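Local coordinates for protein 3-ketosteroid-delta4-5alpha-dehydrogenase (Rhodococcus jostii, PDB 4AT2) that uses bound FAD to dehydrogenate 3-ketosteroids, probably introducing the delta4 double bond during steroid catabolism, at residues Leu452-Asn457 and Arg476-Val481; Leu299-Ala304 and Ser458-Val463; Phe472-Cys477 and Arg500-Ser505; Leu258-Phe263 and Gly290-Met295. One frame throughout, in Å; residues are numbered along the deposited sequence. Where two conformers were deposited one is given.

How the contacts relate
Followed from the N terminus, contact 4 comes first, closing a loop of 26 residues between Leu258-Phe263, at the end of strand 255-258, and Gly290-Met295, at the start of helix 291-297. Contact 2 then opens at Leu299-Ala304 and spans 153 residues to Ser458-Val463. Contact 1 starts inside this span, at Leu452, and ends beyond it, so contacts 1 and 2 cross; Arg453 bonds through its backbone to both Asp302 and Leu461. Contact 3 opens where contact 1 ends, sharing Arg476 and Cys477, and closes on helix 490-507. Contacts 1, 3 and 4 touch FAD; together the four tie strands 255-258 and 471-473 of the parallel sheet to helices 291-297 and 490-507 and to antiparallel strands 303-304 and 444-452.

Contact 1 (Leu452-Asn457 and Arg476-Val481); sequences LRTTVN and RCTSGV. With FAD (flavin-adenine dinucleotide), chain D.
The flat groups that meet between Leu452 and Cys477-Ser479 are peptide units: Leu452 N donates to Cys477 O (2.9 Å), and Ser479 N returns a bond to Leu452 O (2.9 Å). This donor pattern is that of parallel pairing, limited to a single bridge between Leu452 and Thr478. A second flat group, the Arg476 guanidinium, is held within its own loop. Its NH2 reaches Thr478 O at 3.1 Å, with the oxygen tilted 22° from the guanidinium plane and the donor standing 44° above the carbonyl plane; NH1 turns to Asp494 and Ser491. Bends at chi2 and chi3 fold the arginine chain back for this grip. Beside the bridge, Thr454 CG2 meets Thr478 CG2 at 3.8 Å, the side chains crossing at about a right angle, and a water joins Thr454 N to Ser479 O. Arg476 N donates to FAD O1P (2.8 Å, 170° at the hydrogen), which places the arrangement at the pyrophosphate site of an FAD-binding domain.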
# COMPACT_ATOMS: atom_id res chain seq x y z
N LEU A 452 -9.83 7.43 -7.62
CA LEU A 452 -11.13 7.78 -7.08
C LEU A 452 -12.01 6.56 -6.85
O LEU A 452 -12.01 5.61 -7.63
CB LEU A 452 -11.84 8.74 -8.03
CG LEU A 452 -11.14 10.10 -8.22
CD1 LEU A 452 -11.75 10.81 -9.43
CD2 LEU A 452 -11.19 10.96 -6.96
N ARG A 453 -12.79 6.62 -5.77
CA ARG A 453 -13.76 5.59 -5.45
C ARG A 453 -15.05 5.89 -6.23
O ARG A 453 -15.58 7.01 -6.14
CB ARG A 453 -14.03 5.59 -3.94
CG ARG A 453 -15.05 4.57 -3.48
CD ARG A 453 -14.46 3.18 -3.37
NE ARG A 453 -15.41 2.25 -2.75
CZ ARG A 453 -15.35 1.83 -1.49
NH1 ARG A 453 -14.37 2.23 -0.67
NH2 ARG A 453 -16.27 0.97 -1.04
N THR A 454 -15.53 4.90 -6.98
CA THR A 454 -16.74 5.07 -7.78
C THR A 454 -17.71 3.92 -7.58
O THR A 454 -17.32 2.80 -7.22
CB THR A 454 -16.44 5.15 -9.30
OG1 THR A 454 -15.79 3.94 -9.72
CG2 THR A 454 -15.57 6.38 -9.68
N THR A 455 -18.99 4.20 -7.84
CA THR A 455 -20.03 3.18 -7.81
C THR A 455 -19.99 2.34 -9.09
O THR A 455 -19.25 2.66 -10.02
CB THR A 455 -21.43 3.80 -7.74
OG1 THR A 455 -21.69 4.50 -8.97
CG2 THR A 455 -21.57 4.76 -6.55
N VAL A 456 -20.80 1.28 -9.16
CA VAL A 456 -20.89 0.50 -10.40
C VAL A 456 -21.51 1.30 -11.55
O VAL A 456 -21.41 0.92 -12.72
CB VAL A 456 -21.65 -0.83 -10.21
CG1 VAL A 456 -20.87 -1.72 -9.25
CG2 VAL A 456 -23.06 -0.59 -9.69
N ASN A 457 -22.12 2.43 -11.21
CA ASN A 457 -22.64 3.37 -12.21
C ASN A 457 -21.68 4.53 -12.49
O ASN A 457 -22.04 5.51 -13.16
CB ASN A 457 -24.03 3.87 -11.80
CG ASN A 457 -25.09 2.78 -11.90
OD1 ASN A 457 -25.76 2.45 -10.91
ND2 ASN A 457 -25.22 2.20 -13.08
N ARG A 476 -8.22 4.96 -15.47
CA ARG A 476 -7.19 4.92 -14.42
C ARG A 476 -7.14 6.14 -13.50
O ARG A 476 -6.28 6.21 -12.62
CB ARG A 476 -5.81 4.53 -14.98
CG ARG A 476 -5.75 3.06 -15.46
CD ARG A 476 -5.65 2.01 -14.33
NE ARG A 476 -6.85 1.95 -13.48
CZ ARG A 476 -8.02 1.43 -13.86
NH1 ARG A 476 -8.17 0.92 -15.09
NH2 ARG A 476 -9.07 1.44 -13.03
N CYS A 477 -8.08 7.07 -13.64
CA CYS A 477 -8.27 8.04 -12.55
C CYS A 477 -9.12 7.45 -11.43
O CYS A 477 -9.31 8.09 -10.40
CB CYS A 477 -8.84 9.37 -13.05
SG CYS A 477 -10.55 9.36 -13.64
N THR A 478 -9.60 6.22 -11.62
CA THR A 478 -10.43 5.55 -10.61
C THR A 478 -9.79 4.26 -10.12
O THR A 478 -8.96 3.66 -10.82
CB THR A 478 -11.84 5.18 -11.15
OG1 THR A 478 -11.75 4.06 -12.03
CG2 THR A 478 -12.46 6.37 -11.86
N SER A 479 -10.18 3.84 -8.92
CA SER A 479 -9.90 2.48 -8.47
C SER A 479 -10.91 1.57 -9.16
O SER A 479 -12.12 1.71 -8.96
CB SER A 479 -10.05 2.40 -6.94
OG SER A 479 -9.68 1.13 -6.44
N GLY A 480 -10.42 0.67 -10.01
CA GLY A 480 -11.30 -0.19 -10.83
C GLY A 480 -11.38 -1.61 -10.29
O GLY A 480 -11.53 -1.81 -9.07
N VAL A 481 -11.29 -2.60 -11.17
CA VAL A 481 -11.36 -3.97 -10.68
C VAL A 481 -10.13 -4.37 -9.85
O VAL A 481 -10.27 -5.10 -8.88
CB VAL A 481 -11.68 -4.99 -11.79
CG1 VAL A 481 -13.06 -4.68 -12.39
CG2 VAL A 481 -10.60 -5.01 -12.87
PA FAD D . -5.78 7.10 -21.43
O1A FAD D . -6.11 6.08 -22.44
O2A FAD D . -4.37 7.48 -21.24
O5B FAD D . -6.64 8.41 -21.76
C5B FAD D . -6.57 9.56 -20.91
C4B FAD D . -6.62 10.82 -21.79
O4B FAD D . -6.72 11.93 -20.87
C3B FAD D . -5.29 10.99 -22.55
O3B FAD D . -5.57 11.18 -23.96
C2B FAD D . -4.66 12.22 -21.90
O2B FAD D . -3.90 12.98 -22.89
C1B FAD D . -5.88 13.00 -21.42
N9A FAD D . -5.60 13.93 -20.31
C8A FAD D . -4.71 13.82 -19.31
N7A FAD D . -4.82 14.90 -18.54
C5A FAD D . -5.79 15.69 -19.04
C6A FAD D . -6.31 16.88 -18.68
N6A FAD D . -5.84 17.49 -17.59
N1A FAD D . -7.30 17.47 -19.38
C2A FAD D . -7.81 16.85 -20.51
N3A FAD D . -7.26 15.62 -20.88
C4A FAD D . -6.26 15.08 -20.13
N1 FAD D . -3.80 -2.20 -20.09
C2 FAD D . -4.65 -3.21 -20.51
O2 FAD D . -5.70 -3.40 -19.91
N3 FAD D . -4.31 -4.00 -21.62
C4 FAD D . -3.09 -3.81 -22.28
O4 FAD D . -2.82 -4.53 -23.24
C4X FAD D . -2.23 -2.79 -21.84
N5 FAD D . -1.04 -2.59 -22.45
C5X FAD D . -0.13 -1.77 -21.87
C6 FAD D . 1.19 -1.74 -22.33
C7 FAD D . 2.13 -0.89 -21.75
C7M FAD D . 3.44 -0.90 -22.25
C8 FAD D . 1.75 -0.05 -20.68
C8M FAD D . 2.64 0.84 -20.05
C9 FAD D . 0.42 -0.07 -20.23
C9A FAD D . -0.51 -0.94 -20.81
N10 FAD D . -1.79 -0.99 -20.35
C10 FAD D . -2.59 -1.99 -20.75
C1' FAD D . -2.38 0.06 -19.48
C2' FAD D . -3.36 0.91 -20.30
O2' FAD D . -2.65 1.35 -21.46
C3' FAD D . -3.84 2.13 -19.49
O3' FAD D . -3.97 1.83 -18.09
C4' FAD D . -5.18 2.63 -20.05
O4' FAD D . -5.01 2.92 -21.44
C5' FAD D . -5.64 3.89 -19.32
O5' FAD D . -6.94 4.26 -19.82
P FAD D . -7.54 5.72 -19.50
O1P FAD D . -7.64 5.92 -18.05
O2P FAD D . -8.75 5.91 -20.37
O3P FAD D . -6.30 6.69 -19.93
O HOH W 1 -13.90 2.53 -6.93

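Contact 2 (Leu299-Ala304 and Ser458-Val463); sequences LGADLA and SEVLHV
Ala301 and His462 face each other as a non-hydrogen-bonded pair of antiparallel type, although the touching parts run 83° apart. The tight part is the backbone around them. Asp302 N donates to Leu461 O at 2.8 Å, almost straight (174° at the hydrogen) and in the carbonyl plane, while Val463 N approaches Gly300 O at 2.9 Å, nearly along the C=O axis. Gly300 O also lies over one face of the His462 ring, 3.5 Å above its plane and offset toward the rim; Leu299 O sits at the ring edge, 3.3 Å from His462 CD2. With CG anti to the backbone N (chi1 -167°), the imidazole is brought alongside the Schellman turn that ends at Gly300, and ND1 is hydrogen-bonded to Ser464 N. Ala301 CB closes the apolar side on Val460 CG1 at 3.6 Å. On the looser side a water donates to both Asp302 OD2 and His462 O (2.8 Å each), joining the carboxylate to the carbonyl. Gln297 of the second subunit packs on Asp302 and Val463. Leading away from the turn, strand 303-304 joins strand 444-452, Val460 pairs with Ile468 and Leu471, and Ala301 rests on Ala296 of helix 291-297.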
# COMPACT_ATOMS: atom_id res chain seq x y z
N LEU A 299 -13.29 18.33 -3.71
CA LEU A 299 -14.73 18.33 -3.41
C LEU A 299 -15.12 17.33 -2.32
O LEU A 299 -16.31 17.18 -2.01
CB LEU A 299 -15.56 18.03 -4.67
CG LEU A 299 -15.39 18.98 -5.86
CD1 LEU A 299 -16.43 18.64 -6.92
CD2 LEU A 299 -15.53 20.43 -5.44
N GLY A 300 -14.14 16.65 -1.74
CA GLY A 300 -14.41 15.60 -0.77
C GLY A 300 -14.51 14.19 -1.35
O GLY A 300 -14.93 13.27 -0.66
N ALA A 301 -14.12 14.00 -2.61
CA ALA A 301 -14.15 12.66 -3.18
C ALA A 301 -13.21 11.72 -2.46
O ALA A 301 -12.11 12.10 -2.04
CB ALA A 301 -13.80 12.69 -4.67
N ASP A 302 -13.66 10.47 -2.33
CA ASP A 302 -12.91 9.43 -1.66
C ASP A 302 -11.97 8.72 -2.64
O ASP A 302 -12.11 8.85 -3.86
CB ASP A 302 -13.91 8.44 -1.05
CG ASP A 302 -13.34 7.67 0.14
OD1 ASP A 302 -12.18 7.93 0.54
OD2 ASP A 302 -14.08 6.79 0.64
N LEU A 303 -11.00 7.98 -2.08
CA LEU A 303 -9.97 7.25 -2.84
C LEU A 303 -9.97 5.81 -2.39
O LEU A 303 -10.41 5.51 -1.28
CB LEU A 303 -8.57 7.80 -2.53
CG LEU A 303 -8.26 9.29 -2.74
CD1 LEU A 303 -6.81 9.57 -2.39
CD2 LEU A 303 -8.57 9.68 -4.18
N ALA A 304 -9.42 4.92 -3.21
CA ALA A 304 -9.18 3.55 -2.77
C ALA A 304 -7.92 2.99 -3.42
O ALA A 304 -7.57 3.35 -4.55
CB ALA A 304 -10.38 2.67 -3.08
N SER A 458 -20.46 4.38 -11.98
CA SER A 458 -19.35 5.31 -12.22
C SER A 458 -19.58 6.71 -11.68
O SER A 458 -19.03 7.70 -12.19
CB SER A 458 -18.94 5.32 -13.70
OG SER A 458 -18.45 4.05 -14.10
N GLU A 459 -20.39 6.78 -10.62
CA GLU A 459 -20.57 8.02 -9.86
C GLU A 459 -19.38 8.16 -8.91
O GLU A 459 -19.00 7.18 -8.26
CB GLU A 459 -21.85 7.94 -9.03
CG GLU A 459 -23.09 7.79 -9.89
CD GLU A 459 -24.18 7.02 -9.18
OE1 GLU A 459 -23.94 5.91 -8.66
OE2 GLU A 459 -25.32 7.54 -9.16
N VAL A 460 -18.79 9.34 -8.85
CA VAL A 460 -17.67 9.56 -7.93
C VAL A 460 -18.23 9.70 -6.52
O VAL A 460 -19.13 10.50 -6.27
CB VAL A 460 -16.86 10.83 -8.31
CG1 VAL A 460 -15.81 11.14 -7.25
CG2 VAL A 460 -16.19 10.61 -9.67
N LEU A 461 -17.70 8.90 -5.59
CA LEU A 461 -18.21 8.92 -4.22
C LEU A 461 -17.47 9.91 -3.32
O LEU A 461 -16.23 9.95 -3.29
CB LEU A 461 -18.16 7.51 -3.60
CG LEU A 461 -19.12 6.48 -4.22
CD1 LEU A 461 -18.74 5.10 -3.71
CD2 LEU A 461 -20.57 6.79 -3.89
N HIS A 462 -18.26 10.69 -2.60
CA HIS A 462 -17.77 11.53 -1.51
C HIS A 462 -17.39 10.65 -0.34
O HIS A 462 -17.84 9.49 -0.25
CB HIS A 462 -18.91 12.47 -1.11
CG HIS A 462 -18.51 13.62 -0.21
ND1 HIS A 462 -18.52 13.53 1.13
CD2 HIS A 462 -18.14 14.92 -0.51
CE1 HIS A 462 -18.16 14.70 1.66
NE2 HIS A 462 -17.93 15.56 0.66
N VAL A 463 -16.55 11.16 0.56
CA VAL A 463 -16.22 10.45 1.81
C VAL A 463 -17.46 10.14 2.68
O VAL A 463 -17.42 9.26 3.54
CB VAL A 463 -15.11 11.13 2.65
CG1 VAL A 463 -13.77 11.02 1.94
CG2 VAL A 463 -15.45 12.59 2.96
O HOH W 2 -16.84 6.85 0.01

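Contact 3 (Phe472-Cys477 and Arg500-Ser505); sequences FAAGRC and RRAGIS. With FAD (flavin-adenine dinucleotide), chain D.
The striking feature is that the Phe472 ring lies against helix backbone: Ser505 C sits over one ring face, 3.8 Å above the plane and offset toward the rim. Phe472 CE1 touches Ser505 CB at 3.5 Å, and Phe472 CZ comes within 3.8 Å of Ser505 O. A chi1 of -53°, with CG anti to the carbonyl carbon, swings the ring along the helix to this position. The rest of the interface is apolar and made of small groups. Ala502 CB lies 4.2 Å from Phe472 CB and 4.5 Å from Ala474 CB, so a single methyl serves two residues that point to the same side of the chain. The hydroxyl of Ser505 is engaged elsewhere, on Asn457 O, which ties the helix to a second loop. Elsewhere on the helix, Arg500 forms salt bridges with Glu59 and Glu134, and Arg501 with Asp127. Beyond the strand, Gly475 adopts positive phi and brings its CA to 3.6 Å from FAD O1P. Strand 471-473, outermost of the parallel sheet within this chain, packs against helix 490-507, and the loop after it reaches the cofactor phosphate, consistent with a Rossmann-type FAD-binding domain.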
# COMPACT_ATOMS: atom_id res chain seq x y z
N PHE A 472 -18.78 12.11 -12.49
CA PHE A 472 -18.63 10.71 -12.86
C PHE A 472 -17.19 10.48 -13.26
O PHE A 472 -16.46 11.44 -13.56
CB PHE A 472 -19.58 10.39 -14.01
CG PHE A 472 -21.00 10.78 -13.71
CD1 PHE A 472 -21.83 9.90 -13.02
CD2 PHE A 472 -21.47 12.06 -14.02
CE1 PHE A 472 -23.13 10.28 -12.69
CE2 PHE A 472 -22.76 12.44 -13.69
CZ PHE A 472 -23.59 11.54 -13.03
N ALA A 473 -16.76 9.22 -13.27
CA ALA A 473 -15.36 8.94 -13.60
C ALA A 473 -15.14 7.49 -13.98
O ALA A 473 -15.85 6.61 -13.49
CB ALA A 473 -14.44 9.32 -12.44
N ALA A 474 -14.15 7.25 -14.84
CA ALA A 474 -13.79 5.88 -15.22
C ALA A 474 -12.37 5.85 -15.74
O ALA A 474 -11.78 6.89 -16.05
CB ALA A 474 -14.76 5.35 -16.27
N GLY A 475 -11.83 4.64 -15.85
CA GLY A 475 -10.44 4.48 -16.31
C GLY A 475 -9.48 4.67 -15.15
O GLY A 475 -9.86 4.56 -13.98
N ARG A 476 -8.22 4.96 -15.47
CA ARG A 476 -7.19 4.92 -14.42
C ARG A 476 -7.14 6.14 -13.50
O ARG A 476 -6.28 6.21 -12.62
CB ARG A 476 -5.81 4.53 -14.98
CG ARG A 476 -5.75 3.06 -15.46
CD ARG A 476 -5.65 2.01 -14.33
NE ARG A 476 -6.85 1.95 -13.48
CZ ARG A 476 -8.02 1.43 -13.86
NH1 ARG A 476 -8.17 0.92 -15.09
NH2 ARG A 476 -9.07 1.44 -13.03
N CYS A 477 -8.08 7.07 -13.64
CA CYS A 477 -8.27 8.04 -12.55
C CYS A 477 -9.12 7.45 -11.43
O CYS A 477 -9.31 8.09 -10.40
CB CYS A 477 -8.84 9.37 -13.05
SG CYS A 477 -10.55 9.36 -13.64
N ARG A 500 -18.50 3.20 -20.27
CA ARG A 500 -19.91 3.07 -20.67
C ARG A 500 -20.87 3.51 -19.56
O ARG A 500 -21.78 4.32 -19.79
CB ARG A 500 -20.23 1.62 -21.08
CG ARG A 500 -19.64 1.21 -22.42
CD ARG A 500 -19.97 -0.25 -22.71
NE ARG A 500 -21.42 -0.46 -22.81
CZ ARG A 500 -22.02 -1.65 -22.74
NH1 ARG A 500 -21.30 -2.76 -22.56
NH2 ARG A 500 -23.33 -1.73 -22.84
N ARG A 501 -20.66 2.98 -18.36
CA ARG A 501 -21.52 3.27 -17.22
C ARG A 501 -21.50 4.77 -16.90
O ARG A 501 -22.54 5.35 -16.57
CB ARG A 501 -21.11 2.45 -15.99
CG ARG A 501 -21.39 0.96 -16.12
CD ARG A 501 -22.87 0.63 -15.94
NE ARG A 501 -23.11 -0.81 -16.13
CZ ARG A 501 -22.90 -1.74 -15.20
NH1 ARG A 501 -22.48 -1.41 -13.98
NH2 ARG A 501 -23.13 -3.02 -15.48
N ALA A 502 -20.33 5.40 -17.01
CA ALA A 502 -20.22 6.83 -16.72
C ALA A 502 -21.03 7.63 -17.74
O ALA A 502 -21.68 8.62 -17.37
CB ALA A 502 -18.77 7.30 -16.74
N GLY A 503 -20.97 7.23 -19.01
CA GLY A 503 -21.72 7.95 -20.05
C GLY A 503 -23.22 7.81 -19.87
O GLY A 503 -23.97 8.77 -20.04
N ILE A 504 -23.66 6.61 -19.54
CA ILE A 504 -25.08 6.37 -19.25
C ILE A 504 -25.57 7.25 -18.08
O ILE A 504 -26.62 7.92 -18.18
CB ILE A 504 -25.33 4.87 -18.94
CG1 ILE A 504 -25.04 4.01 -20.17
CG2 ILE A 504 -26.74 4.64 -18.41
CD1 ILE A 504 -24.95 2.52 -19.85
N SER A 505 -24.80 7.26 -16.98
CA SER A 505 -25.18 7.98 -15.78
C SER A 505 -25.14 9.49 -16.00
O SER A 505 -26.04 10.21 -15.57
CB SER A 505 -24.28 7.61 -14.60
OG SER A 505 -24.39 6.23 -14.31
PA FAD D . -5.78 7.10 -21.43
O1A FAD D . -6.11 6.08 -22.44
O2A FAD D . -4.37 7.48 -21.24
O5B FAD D . -6.64 8.41 -21.76
C5B FAD D . -6.57 9.56 -20.91
C4B FAD D . -6.62 10.82 -21.79
O4B FAD D . -6.72 11.93 -20.87
C3B FAD D . -5.29 10.99 -22.55
O3B FAD D . -5.57 11.18 -23.96
C2B FAD D . -4.66 12.22 -21.90
O2B FAD D . -3.90 12.98 -22.89
C1B FAD D . -5.88 13.00 -21.42
N9A FAD D . -5.60 13.93 -20.31
C8A FAD D . -4.71 13.82 -19.31
N7A FAD D . -4.82 14.90 -18.54
C5A FAD D . -5.79 15.69 -19.04
C6A FAD D . -6.31 16.88 -18.68
N6A FAD D . -5.84 17.49 -17.59
N1A FAD D . -7.30 17.47 -19.38
C2A FAD D . -7.81 16.85 -20.51
N3A FAD D . -7.26 15.62 -20.88
C4A FAD D . -6.26 15.08 -20.13
N1 FAD D . -3.80 -2.20 -20.09
C2 FAD D . -4.65 -3.21 -20.51
O2 FAD D . -5.70 -3.40 -19.91
N3 FAD D . -4.31 -4.00 -21.62
C4 FAD D . -3.09 -3.81 -22.28
O4 FAD D . -2.82 -4.53 -23.24
C4X FAD D . -2.23 -2.79 -21.84
N5 FAD D . -1.04 -2.59 -22.45
C5X FAD D . -0.13 -1.77 -21.87
C6 FAD D . 1.19 -1.74 -22.33
C7 FAD D . 2.13 -0.89 -21.75
C7M FAD D . 3.44 -0.90 -22.25
C8 FAD D . 1.75 -0.05 -20.68
C8M FAD D . 2.64 0.84 -20.05
C9 FAD D . 0.42 -0.07 -20.23
C9A FAD D . -0.51 -0.94 -20.81
N10 FAD D . -1.79 -0.99 -20.35
C10 FAD D . -2.59 -1.99 -20.75
C1' FAD D . -2.38 0.06 -19.48
C2' FAD D . -3.36 0.91 -20.30
O2' FAD D . -2.65 1.35 -21.46
C3' FAD D . -3.84 2.13 -19.49
O3' FAD D . -3.97 1.83 -18.09
C4' FAD D . -5.18 2.63 -20.05
O4' FAD D . -5.01 2.92 -21.44
C5' FAD D . -5.64 3.89 -19.32
O5' FAD D . -6.94 4.26 -19.82
P FAD D . -7.54 5.72 -19.50
O1P FAD D . -7.64 5.92 -18.05
O2P FAD D . -8.75 5.91 -20.37
O3P FAD D . -6.30 6.69 -19.93

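Contact 4 (Leu258-Phe263 and Gly290-Met295); sequences LATGSF and GRSILM. With FAD (flavin-adenine dinucleotide), chain D.
Polar interactions centre on Thr260 and Ser292. One water links Thr260 OG1 (2.6 Å) to Ser292 N (2.9 Å), in the first turn of the helix. The approach of Ser292 OG to Thr260 OG1 (2.7 Å), and to a second water that donates to Gly261 O, holds for one of two modelled serine conformers and is therefore doubtful. Farther along, Gly290 N makes a weak bond to Ser262 O (3.1 Å, 133° at the hydrogen) from the N-cap position. Apolar contacts flank this centre. Leu258 CD2 approaches Met295 CE at 4.2 Å, and at the other end Phe263 CD1 meets Ile293 CD1 at 3.8 Å, the two side chains slanting past one another. Across to the cofactor, Thr260 O lies 3.2 Å from FAD C8A, and Thr260 CG2 packs on the adenine, 3.6 Å from FAD C5A. With chi1 at 61°, Thr260 directs its hydroxyl to the helix while its methyl meets the adenine, which is consistent with the water-linked helix N terminus acting as a second shell behind Thr260, a residue of the FAD pocket.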
# COMPACT_ATOMS: atom_id res chain seq x y z
N LEU A 258 -14.79 12.34 -15.63
CA LEU A 258 -13.33 12.38 -15.53
C LEU A 258 -12.75 11.09 -16.08
O LEU A 258 -13.07 9.99 -15.61
CB LEU A 258 -12.88 12.58 -14.07
CG LEU A 258 -13.42 13.85 -13.38
CD1 LEU A 258 -12.99 13.86 -11.92
CD2 LEU A 258 -12.94 15.10 -14.08
N ALA A 259 -11.91 11.22 -17.10
CA ALA A 259 -11.37 10.07 -17.83
C ALA A 259 -9.95 10.40 -18.31
O ALA A 259 -9.52 10.01 -19.40
CB ALA A 259 -12.29 9.72 -19.00
N THR A 260 -9.22 11.12 -17.47
CA THR A 260 -7.90 11.67 -17.83
C THR A 260 -6.71 10.79 -17.44
O THR A 260 -5.56 11.20 -17.60
CB THR A 260 -7.67 13.07 -17.23
OG1 THR A 260 -7.73 12.98 -15.80
CG2 THR A 260 -8.71 14.05 -17.73
N GLY A 261 -6.96 9.60 -16.92
CA GLY A 261 -5.85 8.69 -16.64
C GLY A 261 -5.31 8.77 -15.23
O GLY A 261 -5.92 9.39 -14.35
N SER A 262 -4.14 8.17 -15.04
CA SER A 262 -3.62 7.85 -13.71
C SER A 262 -2.76 8.97 -13.12
O SER A 262 -2.71 10.07 -13.66
CB SER A 262 -2.81 6.56 -13.79
OG SER A 262 -1.53 6.80 -14.37
N PHE A 263 -2.10 8.66 -11.99
CA PHE A 263 -1.15 9.60 -11.38
C PHE A 263 0.31 9.18 -11.52
O PHE A 263 1.17 9.73 -10.85
CB PHE A 263 -1.47 9.91 -9.90
CG PHE A 263 -1.34 8.73 -8.95
CD1 PHE A 263 -2.40 7.83 -8.77
CD2 PHE A 263 -0.19 8.56 -8.18
CE1 PHE A 263 -2.29 6.77 -7.85
CE2 PHE A 263 -0.08 7.52 -7.26
CZ PHE A 263 -1.14 6.62 -7.09
N GLY A 290 -2.34 12.86 -12.44
CA GLY A 290 -3.23 12.77 -11.28
C GLY A 290 -4.17 13.94 -11.09
O GLY A 290 -4.92 13.98 -10.11
N ARG A 291 -4.16 14.90 -12.02
CA ARG A 291 -4.95 16.12 -11.85
C ARG A 291 -6.43 15.86 -11.56
O ARG A 291 -6.99 16.53 -10.67
CB ARG A 291 -4.79 17.06 -13.06
CG ARG A 291 -5.45 18.44 -12.89
CD ARG A 291 -4.60 19.39 -12.07
NE ARG A 291 -5.22 20.71 -11.91
CZ ARG A 291 -4.58 21.79 -11.44
NH1 ARG A 291 -3.30 21.71 -11.09
NH2 ARG A 291 -5.23 22.94 -11.31
N SER A 292 -7.05 14.92 -12.28
CA SER A 292 -8.47 14.64 -12.06
C SER A 292 -8.75 14.02 -10.70
O SER A 292 -9.80 14.27 -10.12
CB SER A 292 -9.08 13.79 -13.17
OG SER A 292 -8.46 12.54 -13.26
N ILE A 293 -7.81 13.23 -10.18
CA ILE A 293 -7.94 12.69 -8.83
C ILE A 293 -7.95 13.86 -7.85
O ILE A 293 -8.82 13.94 -6.98
CB ILE A 293 -6.82 11.67 -8.49
CG1 ILE A 293 -6.99 10.41 -9.35
CG2 ILE A 293 -6.89 11.32 -7.01
CD1 ILE A 293 -5.80 9.47 -9.40
N LEU A 294 -6.99 14.76 -7.99
CA LEU A 294 -6.87 15.91 -7.08
C LEU A 294 -8.07 16.85 -7.17
O LEU A 294 -8.56 17.34 -6.14
CB LEU A 294 -5.56 16.66 -7.34
CG LEU A 294 -4.25 15.87 -7.16
CD1 LEU A 294 -3.05 16.74 -7.55
CD2 LEU A 294 -4.08 15.31 -5.74
N MET A 295 -8.55 17.09 -8.39
CA MET A 295 -9.70 17.97 -8.63
C MET A 295 -10.92 17.46 -7.89
O MET A 295 -11.70 18.25 -7.34
CB MET A 295 -10.03 18.02 -10.12
CG MET A 295 -9.07 18.86 -10.92
SD MET A 295 -9.30 18.64 -12.70
CE MET A 295 -11.05 18.66 -12.79
PA FAD D . -5.78 7.10 -21.43
O1A FAD D . -6.11 6.08 -22.44
O2A FAD D . -4.37 7.48 -21.24
O5B FAD D . -6.64 8.41 -21.76
C5B FAD D . -6.57 9.56 -20.91
C4B FAD D . -6.62 10.82 -21.79
O4B FAD D . -6.72 11.93 -20.87
C3B FAD D . -5.29 10.99 -22.55
O3B FAD D . -5.57 11.18 -23.96
C2B FAD D . -4.66 12.22 -21.90
O2B FAD D . -3.90 12.98 -22.89
C1B FAD D . -5.88 13.00 -21.42
N9A FAD D . -5.60 13.93 -20.31
C8A FAD D . -4.71 13.82 -19.31
N7A FAD D . -4.82 14.90 -18.54
C5A FAD D . -5.79 15.69 -19.04
C6A FAD D . -6.31 16.88 -18.68
N6A FAD D . -5.84 17.49 -17.59
N1A FAD D . -7.30 17.47 -19.38
C2A FAD D . -7.81 16.85 -20.51
N3A FAD D . -7.26 15.62 -20.88
C4A FAD D . -6.26 15.08 -20.13
N1 FAD D . -3.80 -2.20 -20.09
C2 FAD D . -4.65 -3.21 -20.51
O2 FAD D . -5.70 -3.40 -19.91
N3 FAD D . -4.31 -4.00 -21.62
C4 FAD D . -3.09 -3.81 -22.28
O4 FAD D . -2.82 -4.53 -23.24
C4X FAD D . -2.23 -2.79 -21.84
N5 FAD D . -1.04 -2.59 -22.45
C5X FAD D . -0.13 -1.77 -21.87
C6 FAD D . 1.19 -1.74 -22.33
C7 FAD D . 2.13 -0.89 -21.75
C7M FAD D . 3.44 -0.90 -22.25
C8 FAD D . 1.75 -0.05 -20.68
C8M FAD D . 2.64 0.84 -20.05
C9 FAD D . 0.42 -0.07 -20.23
C9A FAD D . -0.51 -0.94 -20.81
N10 FAD D . -1.79 -0.99 -20.35
C10 FAD D . -2.59 -1.99 -20.75
C1' FAD D . -2.38 0.06 -19.48
C2' FAD D . -3.36 0.91 -20.30
O2' FAD D . -2.65 1.35 -21.46
C3' FAD D . -3.84 2.13 -19.49
O3' FAD D . -3.97 1.83 -18.09
C4' FAD D . -5.18 2.63 -20.05
O4' FAD D . -5.01 2.92 -21.44
C5' FAD D . -5.64 3.89 -19.32
O5' FAD D . -6.94 4.26 -19.82
P FAD D . -7.54 5.72 -19.50
O1P FAD D . -7.64 5.92 -18.05
O2P FAD D . -8.75 5.91 -20.37
O3P FAD D . -6.30 6.69 -19.93
O HOH W 3 -5.65 14.01 -14.60
O HOH W 4 -5.86 11.70 -12.70